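Local structure of putative ABC transporter subunit, substrate-binding component (Rhodopseudomonas palustris, 4EVQ) at residues R38-L42 and F278-I284; A145-L151 and I233-G237; K152-T156 and G180-K184; F289-G293 and A327-G331; V342-L347 and G359-V365. The protein probably serves as the solute-binding component of an ABC transporter, capturing aromatic acids such as 4-hydroxybenzoate, which occupies the pocket of this structure. All blocks are in the same frame, centred on the assembly; numbering follows the deposited sequence.

Interaction 1: R38-L42 and F278-I284; sequences RGLEL and FEAAYKI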
# COMPACT_ATOMS: atom_id res chain seq x y z
N ARG A 38 -0.00 -13.70 2.30
CA ARG A 38 -1.26 -14.43 2.42
C ARG A 38 -2.20 -14.17 1.26
O ARG A 38 -2.79 -15.11 0.70
CB ARG A 38 -1.98 -14.11 3.74
CG ARG A 38 -1.35 -14.74 5.00
CD ARG A 38 -2.04 -14.20 6.22
NE ARG A 38 -1.66 -14.95 7.40
CZ ARG A 38 -2.16 -14.75 8.61
NH1 ARG A 38 -2.98 -13.72 8.85
NH2 ARG A 38 -1.80 -15.57 9.61
N GLY A 39 -2.33 -12.91 0.88
CA GLY A 39 -3.16 -12.60 -0.27
C GLY A 39 -2.69 -13.30 -1.55
O GLY A 39 -3.50 -13.85 -2.32
N LEU A 40 -1.40 -13.27 -1.79
CA LEU A 40 -0.84 -13.89 -2.98
C LEU A 40 -0.97 -15.42 -2.94
O LEU A 40 -1.35 -16.06 -3.94
CB LEU A 40 0.61 -13.44 -3.11
CG LEU A 40 1.39 -13.99 -4.29
CD1 LEU A 40 0.71 -13.69 -5.61
CD2 LEU A 40 2.76 -13.37 -4.21
N GLU A 41 -0.68 -16.03 -1.80
CA GLU A 41 -0.80 -17.47 -1.68
C GLU A 41 -2.25 -17.92 -1.78
O GLU A 41 -2.55 -18.97 -2.35
CB GLU A 41 -0.19 -17.95 -0.35
CG GLU A 41 1.32 -17.79 -0.37
CD GLU A 41 2.01 -18.18 0.94
OE1 GLU A 41 1.44 -18.00 2.03
OE2 GLU A 41 3.18 -18.64 0.85
N LEU A 42 -3.16 -17.16 -1.18
CA LEU A 42 -4.57 -17.51 -1.28
C LEU A 42 -5.03 -17.46 -2.73
O LEU A 42 -5.81 -18.31 -3.20
CB LEU A 42 -5.42 -16.56 -0.40
CG LEU A 42 -6.85 -17.03 -0.13
CD1 LEU A 42 -6.88 -18.29 0.78
CD2 LEU A 42 -7.70 -15.86 0.44
N PHE A 278 -10.54 -15.72 2.69
CA PHE A 278 -9.44 -15.28 3.55
C PHE A 278 -9.76 -15.57 5.03
O PHE A 278 -8.90 -16.05 5.77
CB PHE A 278 -9.16 -13.81 3.28
CG PHE A 278 -7.86 -13.32 3.88
CD1 PHE A 278 -7.77 -13.01 5.21
CD2 PHE A 278 -6.72 -13.20 3.09
CE1 PHE A 278 -6.59 -12.55 5.75
CE2 PHE A 278 -5.56 -12.74 3.59
CZ PHE A 278 -5.46 -12.43 4.92
N GLU A 279 -10.98 -15.27 5.45
CA GLU A 279 -11.37 -15.52 6.84
C GLU A 279 -11.36 -17.02 7.12
O GLU A 279 -10.97 -17.44 8.21
CB GLU A 279 -12.73 -14.90 7.12
CG GLU A 279 -12.59 -13.40 7.22
CD GLU A 279 -13.87 -12.59 7.46
OE1 GLU A 279 -14.95 -13.17 7.47
OE2 GLU A 279 -13.75 -11.34 7.59
N ALA A 280 -11.81 -17.84 6.17
CA ALA A 280 -11.77 -19.28 6.38
C ALA A 280 -10.32 -19.79 6.56
O ALA A 280 -10.07 -20.69 7.38
CB ALA A 280 -12.49 -20.02 5.25
N ALA A 281 -9.38 -19.22 5.82
CA ALA A 281 -8.01 -19.69 5.86
C ALA A 281 -7.23 -19.13 7.06
O ALA A 281 -6.41 -19.85 7.67
CB ALA A 281 -7.28 -19.33 4.56
N TYR A 282 -7.49 -17.87 7.40
CA TYR A 282 -6.63 -17.15 8.33
C TYR A 282 -7.33 -16.61 9.58
O TYR A 282 -6.65 -16.11 10.47
CB TYR A 282 -5.89 -15.99 7.59
CG TYR A 282 -5.10 -16.47 6.40
CD1 TYR A 282 -4.02 -17.34 6.55
CD2 TYR A 282 -5.42 -16.06 5.13
CE1 TYR A 282 -3.32 -17.78 5.45
CE2 TYR A 282 -4.70 -16.48 4.04
CZ TYR A 282 -3.66 -17.33 4.19
OH TYR A 282 -2.97 -17.75 3.06
N LYS A 283 -8.66 -16.68 9.63
CA LYS A 283 -9.46 -16.33 10.84
C LYS A 283 -9.44 -14.85 11.26
O LYS A 283 -9.80 -14.50 12.40
CB LYS A 283 -9.06 -17.22 12.04
CG LYS A 283 -8.96 -18.73 11.69
CD LYS A 283 -10.19 -19.22 10.94
CE LYS A 283 -10.22 -20.74 10.83
NZ LYS A 283 -8.89 -21.27 10.39
N ILE A 284 -9.00 -13.99 10.35
CA ILE A 284 -9.12 -12.57 10.50
C ILE A 284 -9.53 -12.01 9.14
O ILE A 284 -9.29 -12.62 8.10
CB ILE A 284 -7.82 -11.86 10.96
CG1 ILE A 284 -6.69 -12.04 9.94
CG2 ILE A 284 -7.36 -12.37 12.36
CD1 ILE A 284 -5.41 -11.24 10.30
O HOH W 1 -4.23 -14.71 11.33
O HOH W 2 -0.58 -18.89 3.63

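Interaction 2: A145-L151 and I233-G237; sequences AMIKAGL and IPLWG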
# COMPACT_ATOMS: atom_id res chain seq x y z
N ALA A 145 -10.31 15.43 1.08
CA ALA A 145 -11.45 15.03 1.89
C ALA A 145 -11.56 15.86 3.17
O ALA A 145 -12.65 16.21 3.63
CB ALA A 145 -11.31 13.55 2.24
N MSE A 146 -10.42 16.23 3.73
CA MSE A 146 -10.40 17.03 4.94
C MSE A 146 -10.91 18.44 4.64
O MSE A 146 -11.64 19.02 5.46
CB MSE A 146 -9.00 17.00 5.57
CG MSE A 146 -8.69 15.62 6.09
SE MSE A 146 -6.83 15.25 6.46
CE MSE A 146 -6.71 16.33 8.05
N ILE A 147 -10.50 19.01 3.52
CA ILE A 147 -11.03 20.33 3.13
C ILE A 147 -12.53 20.21 2.94
O ILE A 147 -13.29 21.08 3.41
CB ILE A 147 -10.31 20.82 1.89
CG1 ILE A 147 -8.84 21.19 2.18
CG2 ILE A 147 -11.08 22.03 1.27
CD1 ILE A 147 -8.61 22.33 3.16
N LYS A 148 -12.98 19.16 2.27
CA LYS A 148 -14.42 19.01 2.01
C LYS A 148 -15.19 18.89 3.32
O LYS A 148 -16.35 19.36 3.43
CB LYS A 148 -14.62 17.79 1.10
CG LYS A 148 -16.03 17.49 0.63
CD LYS A 148 -16.09 16.27 -0.29
CE LYS A 148 -17.53 16.02 -0.75
NZ LYS A 148 -17.69 14.80 -1.56
N ALA A 149 -14.54 18.34 4.35
CA ALA A 149 -15.13 18.21 5.68
C ALA A 149 -15.13 19.53 6.48
O ALA A 149 -15.62 19.57 7.59
CB ALA A 149 -14.42 17.10 6.51
N GLY A 150 -14.52 20.58 5.94
CA GLY A 150 -14.51 21.88 6.61
C GLY A 150 -13.35 22.14 7.55
O GLY A 150 -13.34 23.13 8.27
N LEU A 151 -12.33 21.29 7.50
CA LEU A 151 -11.14 21.48 8.32
C LEU A 151 -10.19 22.50 7.72
O LEU A 151 -10.11 22.64 6.50
CB LEU A 151 -10.43 20.13 8.45
CG LEU A 151 -11.28 19.12 9.20
CD1 LEU A 151 -10.72 17.75 8.99
CD2 LEU A 151 -11.42 19.41 10.71
N ILE A 233 -9.37 16.58 19.39
CA ILE A 233 -9.01 16.96 18.03
C ILE A 233 -9.16 15.71 17.11
O ILE A 233 -8.63 14.65 17.43
CB ILE A 233 -7.52 17.45 17.93
CG1 ILE A 233 -7.30 18.70 18.78
CG2 ILE A 233 -7.12 17.73 16.47
CD1 ILE A 233 -5.80 18.96 19.09
N PRO A 234 -9.87 15.83 16.01
CA PRO A 234 -10.08 14.63 15.17
C PRO A 234 -8.83 14.21 14.44
O PRO A 234 -8.08 15.00 13.90
CB PRO A 234 -11.12 15.06 14.17
CG PRO A 234 -11.04 16.53 14.11
CD PRO A 234 -10.62 16.99 15.49
N LEU A 235 -8.64 12.89 14.47
CA LEU A 235 -7.52 12.20 13.80
C LEU A 235 -7.97 11.68 12.45
O LEU A 235 -8.99 11.00 12.31
CB LEU A 235 -7.03 11.10 14.71
CG LEU A 235 -5.87 10.23 14.15
CD1 LEU A 235 -4.66 11.12 13.89
CD2 LEU A 235 -5.51 9.16 15.13
N TRP A 236 -7.12 11.97 11.48
CA TRP A 236 -7.25 11.54 10.10
C TRP A 236 -5.93 10.95 9.60
O TRP A 236 -4.88 11.25 10.11
CB TRP A 236 -7.52 12.76 9.23
CG TRP A 236 -8.91 13.33 9.24
CD1 TRP A 236 -9.50 14.06 10.24
CD2 TRP A 236 -9.86 13.22 8.20
NE1 TRP A 236 -10.78 14.41 9.86
CE2 TRP A 236 -11.03 13.91 8.62
CE3 TRP A 236 -9.85 12.60 6.96
CZ2 TRP A 236 -12.15 14.00 7.82
CZ3 TRP A 236 -10.99 12.69 6.17
CH2 TRP A 236 -12.11 13.42 6.60
N GLY A 237 -6.02 10.14 8.55
CA GLY A 237 -4.82 9.73 7.84
C GLY A 237 -5.19 8.93 6.62
O GLY A 237 -6.33 8.60 6.40

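Interaction 3: K152-T156 and G180-K184; sequences KKAVT and GEVVK. With SO4 (sulfate ion), chain E.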
# COMPACT_ATOMS: atom_id res chain seq x y z
N LYS A 152 -9.45 23.20 8.57
CA LYS A 152 -8.73 24.39 8.17
C LYS A 152 -7.32 24.54 8.73
O LYS A 152 -6.57 25.39 8.29
CB LYS A 152 -9.54 25.68 8.59
CG LYS A 152 -11.00 25.80 8.11
CD LYS A 152 -11.50 27.25 8.26
CE LYS A 152 -11.15 27.85 9.64
NZ LYS A 152 -11.50 29.32 9.77
N LYS A 153 -6.98 23.76 9.77
CA LYS A 153 -5.76 24.04 10.53
C LYS A 153 -5.16 22.72 11.02
O LYS A 153 -5.54 22.21 12.07
CB LYS A 153 -6.10 24.93 11.72
CG LYS A 153 -4.90 25.35 12.57
CD LYS A 153 -5.35 26.12 13.83
CE LYS A 153 -4.19 26.49 14.72
NZ LYS A 153 -4.63 27.13 16.03
N ALA A 154 -4.22 22.17 10.24
CA ALA A 154 -3.73 20.84 10.49
C ALA A 154 -2.34 20.81 11.08
O ALA A 154 -1.52 21.69 10.82
CB ALA A 154 -3.68 20.05 9.16
N VAL A 155 -2.08 19.78 11.87
CA VAL A 155 -0.72 19.36 12.16
C VAL A 155 -0.53 17.96 11.56
O VAL A 155 -1.45 17.14 11.62
CB VAL A 155 -0.46 19.28 13.68
CG1 VAL A 155 0.89 18.61 14.01
CG2 VAL A 155 -0.52 20.65 14.30
N THR A 156 0.63 17.70 10.95
CA THR A 156 0.94 16.37 10.44
C THR A 156 1.95 15.67 11.34
O THR A 156 2.78 16.34 12.00
CB THR A 156 1.48 16.38 9.01
OG1 THR A 156 2.79 16.92 9.01
CG2 THR A 156 0.60 17.16 8.08
N GLY A 180 -6.63 25.61 3.37
CA GLY A 180 -6.25 25.20 4.71
C GLY A 180 -4.83 25.61 5.02
O GLY A 180 -4.05 25.93 4.13
N GLU A 181 -4.49 25.59 6.30
CA GLU A 181 -3.14 25.86 6.75
C GLU A 181 -2.60 24.64 7.47
O GLU A 181 -3.32 24.02 8.24
CB GLU A 181 -3.14 27.02 7.74
CG GLU A 181 -3.61 28.29 7.21
CD GLU A 181 -3.15 29.42 8.10
OE1 GLU A 181 -2.81 29.17 9.30
OE2 GLU A 181 -3.10 30.55 7.59
N VAL A 182 -1.33 24.31 7.21
CA VAL A 182 -0.64 23.24 7.92
C VAL A 182 0.33 23.97 8.84
O VAL A 182 1.29 24.59 8.39
CB VAL A 182 0.09 22.32 6.97
CG1 VAL A 182 0.75 21.21 7.76
CG2 VAL A 182 -0.90 21.73 5.97
N VAL A 183 0.05 23.92 10.14
CA VAL A 183 0.82 24.75 11.06
C VAL A 183 2.12 24.13 11.56
O VAL A 183 2.99 24.83 12.08
CB VAL A 183 -0.03 25.26 12.23
CG1 VAL A 183 -1.19 26.12 11.69
CG2 VAL A 183 -0.51 24.18 13.13
N LYS A 184 2.25 22.82 11.37
CA LYS A 184 3.47 22.12 11.75
C LYS A 184 3.48 20.75 11.14
O LYS A 184 2.46 20.11 11.05
CB LYS A 184 3.56 21.99 13.27
CG LYS A 184 4.94 21.64 13.81
CD LYS A 184 5.89 22.79 13.74
CE LYS A 184 5.50 23.89 14.69
NZ LYS A 184 6.48 25.03 14.67
S SO4 E . 10.06 24.15 14.36
O1 SO4 E . 11.22 23.25 14.48
O2 SO4 E . 9.04 23.64 15.29
O3 SO4 E . 9.57 24.19 12.99
O4 SO4 E . 10.45 25.52 14.74

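Interaction 4: F289-G293 and A327-G331; sequences FAVQG and ASPRG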
# COMPACT_ATOMS: atom_id res chain seq x y z
N PHE A 289 -3.45 -4.65 2.53
CA PHE A 289 -2.21 -5.29 2.15
C PHE A 289 -2.49 -6.64 1.57
O PHE A 289 -1.90 -7.03 0.52
CB PHE A 289 -1.28 -5.32 3.37
CG PHE A 289 -1.14 -3.98 4.02
CD1 PHE A 289 -0.45 -2.96 3.41
CD2 PHE A 289 -1.70 -3.74 5.27
CE1 PHE A 289 -0.37 -1.70 3.97
CE2 PHE A 289 -1.60 -2.52 5.87
CZ PHE A 289 -0.95 -1.49 5.23
N ALA A 290 -3.40 -7.40 2.18
CA ALA A 290 -3.82 -8.67 1.61
C ALA A 290 -4.47 -8.51 0.24
O ALA A 290 -4.19 -9.32 -0.66
CB ALA A 290 -4.76 -9.38 2.55
N VAL A 291 -5.28 -7.48 0.05
CA VAL A 291 -5.88 -7.22 -1.24
C VAL A 291 -4.81 -6.96 -2.27
O VAL A 291 -4.90 -7.44 -3.42
CB VAL A 291 -6.81 -6.01 -1.16
CG1 VAL A 291 -7.32 -5.59 -2.53
CG2 VAL A 291 -8.01 -6.30 -0.27
N GLN A 292 -3.81 -6.16 -1.94
CA GLN A 292 -2.76 -5.81 -2.85
C GLN A 292 -1.94 -7.04 -3.26
O GLN A 292 -1.52 -7.14 -4.42
CB GLN A 292 -1.86 -4.71 -2.26
CG GLN A 292 -2.60 -3.38 -2.15
CD GLN A 292 -1.93 -2.33 -1.29
OE1 GLN A 292 -2.39 -1.21 -1.24
NE2 GLN A 292 -0.85 -2.68 -0.61
N GLY A 293 -1.74 -7.98 -2.36
CA GLY A 293 -1.08 -9.24 -2.68
C GLY A 293 -1.92 -10.12 -3.55
O GLY A 293 -1.43 -10.72 -4.52
N ALA A 327 -11.47 -8.00 -12.10
CA ALA A 327 -12.16 -7.57 -10.91
C ALA A 327 -11.27 -7.82 -9.70
O ALA A 327 -10.77 -8.93 -9.45
CB ALA A 327 -13.43 -8.28 -10.78
N SER A 328 -11.08 -6.75 -8.93
CA SER A 328 -10.39 -6.80 -7.65
C SER A 328 -11.42 -6.77 -6.54
O SER A 328 -12.49 -6.24 -6.73
CB SER A 328 -9.50 -5.55 -7.55
OG SER A 328 -9.03 -5.35 -6.20
N PRO A 329 -11.05 -7.21 -5.33
CA PRO A 329 -11.85 -6.91 -4.16
C PRO A 329 -12.17 -5.42 -4.04
O PRO A 329 -13.19 -5.04 -3.47
CB PRO A 329 -10.97 -7.45 -3.00
CG PRO A 329 -10.29 -8.62 -3.62
CD PRO A 329 -9.92 -8.10 -5.01
N ARG A 330 -11.34 -4.53 -4.59
CA ARG A 330 -11.63 -3.08 -4.59
C ARG A 330 -12.79 -2.70 -5.49
O ARG A 330 -13.65 -1.84 -5.29
CB ARG A 330 -10.38 -2.36 -5.09
CG ARG A 330 -9.32 -2.47 -4.02
CD ARG A 330 -7.98 -1.88 -4.41
NE ARG A 330 -7.15 -2.89 -5.07
CZ ARG A 330 -5.89 -2.71 -5.43
NH1 ARG A 330 -5.29 -1.55 -5.25
NH2 ARG A 330 -5.21 -3.74 -5.93
N GLY A 331 -12.76 -3.35 -6.59
CA GLY A 331 -13.56 -2.86 -7.73
C GLY A 331 -12.85 -3.26 -9.01
O GLY A 331 -11.94 -4.09 -8.96

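Interaction 5: V342-L347 and G359-V365; sequences VQNFYL and GLAAPAV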
# COMPACT_ATOMS: atom_id res chain seq x y z
N VAL A 342 -5.47 2.70 -11.33
CA VAL A 342 -6.48 3.76 -11.44
C VAL A 342 -7.68 3.23 -10.71
O VAL A 342 -8.26 2.22 -11.13
CB VAL A 342 -6.76 4.04 -12.92
CG1 VAL A 342 -7.85 5.10 -13.06
CG2 VAL A 342 -5.47 4.48 -13.56
N GLN A 343 -8.03 3.88 -9.59
CA GLN A 343 -8.98 3.28 -8.68
C GLN A 343 -9.64 4.35 -7.81
O GLN A 343 -9.08 5.42 -7.61
CB GLN A 343 -8.25 2.26 -7.81
CG GLN A 343 -7.27 2.94 -6.83
CD GLN A 343 -6.31 1.97 -6.17
OE1 GLN A 343 -6.64 0.81 -5.98
NE2 GLN A 343 -5.14 2.44 -5.86
N ASN A 344 -10.79 4.01 -7.27
CA ASN A 344 -11.47 4.89 -6.33
C ASN A 344 -10.67 4.98 -5.03
O ASN A 344 -10.01 4.01 -4.61
CB ASN A 344 -12.87 4.35 -6.00
CG ASN A 344 -13.88 4.49 -7.12
OD1 ASN A 344 -13.75 5.31 -8.01
ND2 ASN A 344 -14.97 3.77 -6.98
N PHE A 345 -10.81 6.12 -4.37
CA PHE A 345 -10.46 6.25 -2.96
C PHE A 345 -11.72 6.54 -2.18
O PHE A 345 -12.49 7.42 -2.53
CB PHE A 345 -9.40 7.34 -2.74
CG PHE A 345 -8.05 6.99 -3.29
CD1 PHE A 345 -7.14 6.26 -2.52
CD2 PHE A 345 -7.70 7.36 -4.56
CE1 PHE A 345 -5.90 5.89 -3.03
CE2 PHE A 345 -6.45 6.99 -5.05
CZ PHE A 345 -5.54 6.28 -4.26
N TYR A 346 -11.93 5.79 -1.12
CA TYR A 346 -13.11 5.91 -0.28
C TYR A 346 -12.80 6.63 1.04
O TYR A 346 -11.75 6.41 1.64
CB TYR A 346 -13.65 4.51 0.03
CG TYR A 346 -13.75 3.59 -1.20
CD1 TYR A 346 -14.83 3.67 -2.07
CD2 TYR A 346 -12.78 2.64 -1.47
CE1 TYR A 346 -14.91 2.84 -3.19
CE2 TYR A 346 -12.86 1.81 -2.59
CZ TYR A 346 -13.94 1.91 -3.44
OH TYR A 346 -14.07 1.10 -4.57
N LEU A 347 -13.74 7.46 1.48
CA LEU A 347 -13.73 8.02 2.80
C LEU A 347 -14.25 6.95 3.74
O LEU A 347 -15.22 6.29 3.43
CB LEU A 347 -14.62 9.27 2.86
CG LEU A 347 -14.75 9.95 4.23
CD1 LEU A 347 -13.41 10.56 4.64
CD2 LEU A 347 -15.87 11.01 4.16
N GLY A 359 -18.36 6.87 1.76
CA GLY A 359 -18.64 7.27 0.40
C GLY A 359 -17.36 7.51 -0.36
O GLY A 359 -16.29 7.41 0.16
N LEU A 360 -17.49 7.82 -1.62
CA LEU A 360 -16.36 8.02 -2.46
C LEU A 360 -15.69 9.35 -2.12
O LEU A 360 -16.37 10.40 -2.06
CB LEU A 360 -16.90 8.05 -3.89
CG LEU A 360 -15.91 7.95 -5.00
CD1 LEU A 360 -15.14 6.71 -4.87
CD2 LEU A 360 -16.65 8.01 -6.36
N ALA A 361 -14.39 9.34 -1.89
CA ALA A 361 -13.60 10.55 -1.71
C ALA A 361 -13.06 11.04 -3.04
O ALA A 361 -13.20 12.22 -3.35
CB ALA A 361 -12.44 10.31 -0.71
N ALA A 362 -12.46 10.16 -3.84
CA ALA A 362 -11.94 10.51 -5.16
C ALA A 362 -12.37 9.41 -6.10
O ALA A 362 -12.24 8.25 -5.74
CB ALA A 362 -10.41 10.63 -5.13
N PRO A 363 -12.84 9.75 -7.31
CA PRO A 363 -13.11 8.72 -8.31
C PRO A 363 -11.80 8.21 -8.87
O PRO A 363 -10.73 8.65 -8.46
CB PRO A 363 -13.92 9.49 -9.39
CG PRO A 363 -13.29 10.79 -9.38
CD PRO A 363 -12.94 11.09 -7.93
N ALA A 364 -11.88 7.31 -9.82
CA ALA A 364 -10.70 6.61 -10.28
C ALA A 364 -9.96 7.42 -11.33
O ALA A 364 -10.36 7.47 -12.52
CB ALA A 364 -11.08 5.28 -10.83
N VAL A 365 -8.88 8.09 -10.92
CA VAL A 365 -8.13 8.94 -11.83
C VAL A 365 -6.65 8.53 -11.84
O VAL A 365 -6.12 8.00 -10.87
CB VAL A 365 -8.28 10.45 -11.60
CG1 VAL A 365 -9.71 10.83 -11.42
CG2 VAL A 365 -7.52 10.89 -10.46
O HOH W 3 -6.48 6.25 -8.76
O HOH W 4 -8.17 8.28 -7.76
O HOH W 5 -14.86 6.17 -10.11

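Interaction 1: R38-L42 and F278-I284
Helix-on-helix packing in one lobe of this periplasmic binding fold lays Arg38 of helix 30-46 across the ring of Tyr282, in the last turn of helix 269-282. The arginine is extended from CG to NE (chi2 172°), and its CD lies over the middle of the ring in a CH-pi contact, 3.7 Å from the centroid. Beyond it NE passes 3.5 Å from Tyr282 CD1, with guanidinium and ring planes 16° apart. Arginine suits this half-exposed place because its methylenes cover the aromatic face while its polar end reaches solvent: a water accepts from Arg38 NH1 at 2.9 Å and donates to Tyr282 O, a carbonyl at the helix end. The short segments cross at 106°, and their axes stay 11.3 Å apart, a gap filled by large side chains. Nearer the core, Leu42 CD2 rests 3.6 Å from Phe278 CA, and Leu42 CD1 is 3.9 Å from Ala281 CB. That alanine methyl backs the Tyr282 face turned away from Arg38. A second water lies 2.7 Å from Tyr282 OH and donates to Glu41 OE1, while Glu41 OE2 forms a salt bridge with Lys60 on strand 54-62.

Interaction 2: A145-L151 and I233-G237
Trp236 reaches from its strand into the end of helix 135-148: its CB and the inner part of the indole lie against Met146, the NE1 side meets Leu151, and the outer rim meets Ala149 and Ala145. Its CB starts beside Met146, a selenomethionine, 3.8 Å from the SE atom. CG of the indole, anti to the carbonyl carbon (chi1 -77°), points the ring system toward the helix, so that CD2 and CE3 lie beneath Met146 CG. The tightest approach, Met146 CG to Trp236 CE3, is 3.4 Å, and the methylene sits over the face of the six-membered ring as a CH-pi contact. The selenium adds an oblique Met-aromatic contact 4.5 Å from the centroid of the five-membered ring. On the pyrrole side, Trp236 NE1 lies 3.5 Å from Leu151 CD1. Farther out, CZ2 meets Ala149 CB at 4.1 Å, and CZ3 meets Ala145 CB at 4.0 Å; residues this small let the broad indole come close to the helix. Replacing the tryptophan with an alanine is likely to open a gap beneath Met146 and leave Leu151 CD1 without its aromatic partner. Just before Leu151 the helix closes in a Schellman motif, with Gly150 at positive phi. Strand 235-238 runs between strands 209-213 and 257-260, and Met146 reaches on to Cys209 and Tyr211 of the former and to Phe171 and Phe175 of helix 162-177.

Interaction 3: K152-T156 and G180-K184
Lys152-Thr156 and Gly180-Lys184 pair as neighbouring parallel strands, and the second belongs to strand 181-188, outermost on its side of the seven-stranded sheet. The backbone rungs begin where Glu181 N donates to Lys152 O at 2.9 Å. Ala154 uses both its polar atoms: its N donates to Glu181 O at 2.9 Å, and its O accepts from Val183 N at 2.8 Å. Val183 has near-helical backbone angles, and the next bond runs from Thr156 N to Lys184 O at 3.0 Å. The two strands, twisted 45° against each other, are the ends of a beta-alpha-beta crossover through helix 162-177, the connection on which a Rossmann-like lobe is built. That helix packs on the face bearing Ala154 and Thr156, where the small alanine leaves room for Phe171 and Phe175. Thr156 CG2 comes 4.1 Å from Val182 CG1, while OG1 bonds to Asp185. The branched side chains of Val155 and Val182 suit their extended backbone. Val155 CG2 also meets Val183 CG2 at 3.7 Å, the two side chains crossing at about a right angle. Lys153 is fully stretched, with CG anti to the backbone N (chi1 -177°); its CG passes 3.9 Å from Val183 CG1 and its NZ bonds to Lys206 O. Lys184 instead bends outward, and its NZ donates at 3.0 Å to O2 of a sulfate, probably from the crystallisation liquor.

Interaction 4: F289-G293 and A327-G331
Val291 of helix 288-306 points its two methyls at the turn formed by Ser328, Pro329, Arg330 and Gly331. CG1 does most of the touching: it lies 3.7 Å from Arg330 NE, obliquely to the guanidinium, and 4.1 Å from Pro329 CB. The valine and proline side chains slide past each other in opposite directions, two compact apolar groups that fit a buried spot. Arg330, modelled in two positions, bends sharply at chi3 (-88°) in the one described here, which places Gln292 CG loosely over one face of its guanidinium. Pro329 and Arg330 occupy the corner of a tight turn linking strands 325-328 and 331-334, closed by Gly331 N to Ser328 O at 2.9 Å. Gly331 takes backbone angles at which a side chain would strike the preceding carbonyl. Within the turn Ser328 OG, anti to the backbone N (chi1 166°), accepts from Arg330 N at 2.9 Å in an ST turn, with an N-H...O angle of 167°. With an alanine here, Arg330 N would probably lose its acceptor and Asp295 a hydrogen-bond partner. Asp295 also forms a salt bridge with Arg330 NH2, and Gln292 bonds to His261 and Asn113. Phe289, a turn back from Gln292, touches the bound 4-hydroxybenzoate. Burial of the arginine charge is thus probably paid for by the nearby carboxylate, while the valine supplies an apolar surface against its chain.

Interaction 5: V342-L347 and G359-V365
Asn344 and Leu360 meet because of their first torsions: CG of the asparagine stands anti to its carbonyl carbon (chi1 -73°), while CG of the leucine stands opposite its own backbone N (chi1 -167°). The side chains cross at about a right angle, and Leu360 CD1 comes to rest 3.4 Å from Asn344 CG. The methyl thus lies against the side of the asparagine amide and, in the tyrosine conformer described, 4.1 Å from Tyr346 CD1, which partly covers an exposed leucine. The two segments belong to a beta hairpin of strands 345-351 and 354-362, the antiparallel edge of the seven-stranded sheet. A classic beta bulge interrupts it: Ala361 and Ala362 both face Phe345, whose O accepts from Ala361 N at 2.8 Å and from Ala362 N at 3.0 Å. Phe345 N returns a bond to Ala362 O of 2.9 Å. Alanines suit the bulge, where two residues crowd opposite one. Gly359, whose O accepts from Leu347 N at 2.9 Å, has positive phi (133°), where a CB would be jammed against the preceding carbonyl. Past the bulge the strands give way to looser contacts: Ala364 CA sends its C-H toward Gln343 O at 3.3 Å, and Val342 CG1 packs on Ala364 CB at 3.9 Å. On the side away from the hairpin partner, Tyr346 OH bonds to Arg330 O, and Gln343 NE2 to Ser132 O.

In the fold
Interactions 2, 3 and 5 share the seven-stranded sheet of one lobe: interactions 2 and 3 have centres about 10 Å apart, and interaction 5, about 16 Å from interaction 2 by centres, meets it where Leu347 touches Trp236. Interactions 1 and 4 lie about 12 Å apart by their centres, joined by Phe278 against Ala290 on the successive helices 269-282 and 288-306. Interactions 1 and 3 sit on opposite sides of the chain's centre. Along the sequence, interaction 1 brackets interaction 2, which brackets interaction 3; interactions 4 and 5 follow. Tyr346 OH and Arg330 O join the edge hairpin to the turn that packs on helix 288-306, which carries pocket residue Phe289, consistent with a ligand held between two lobes.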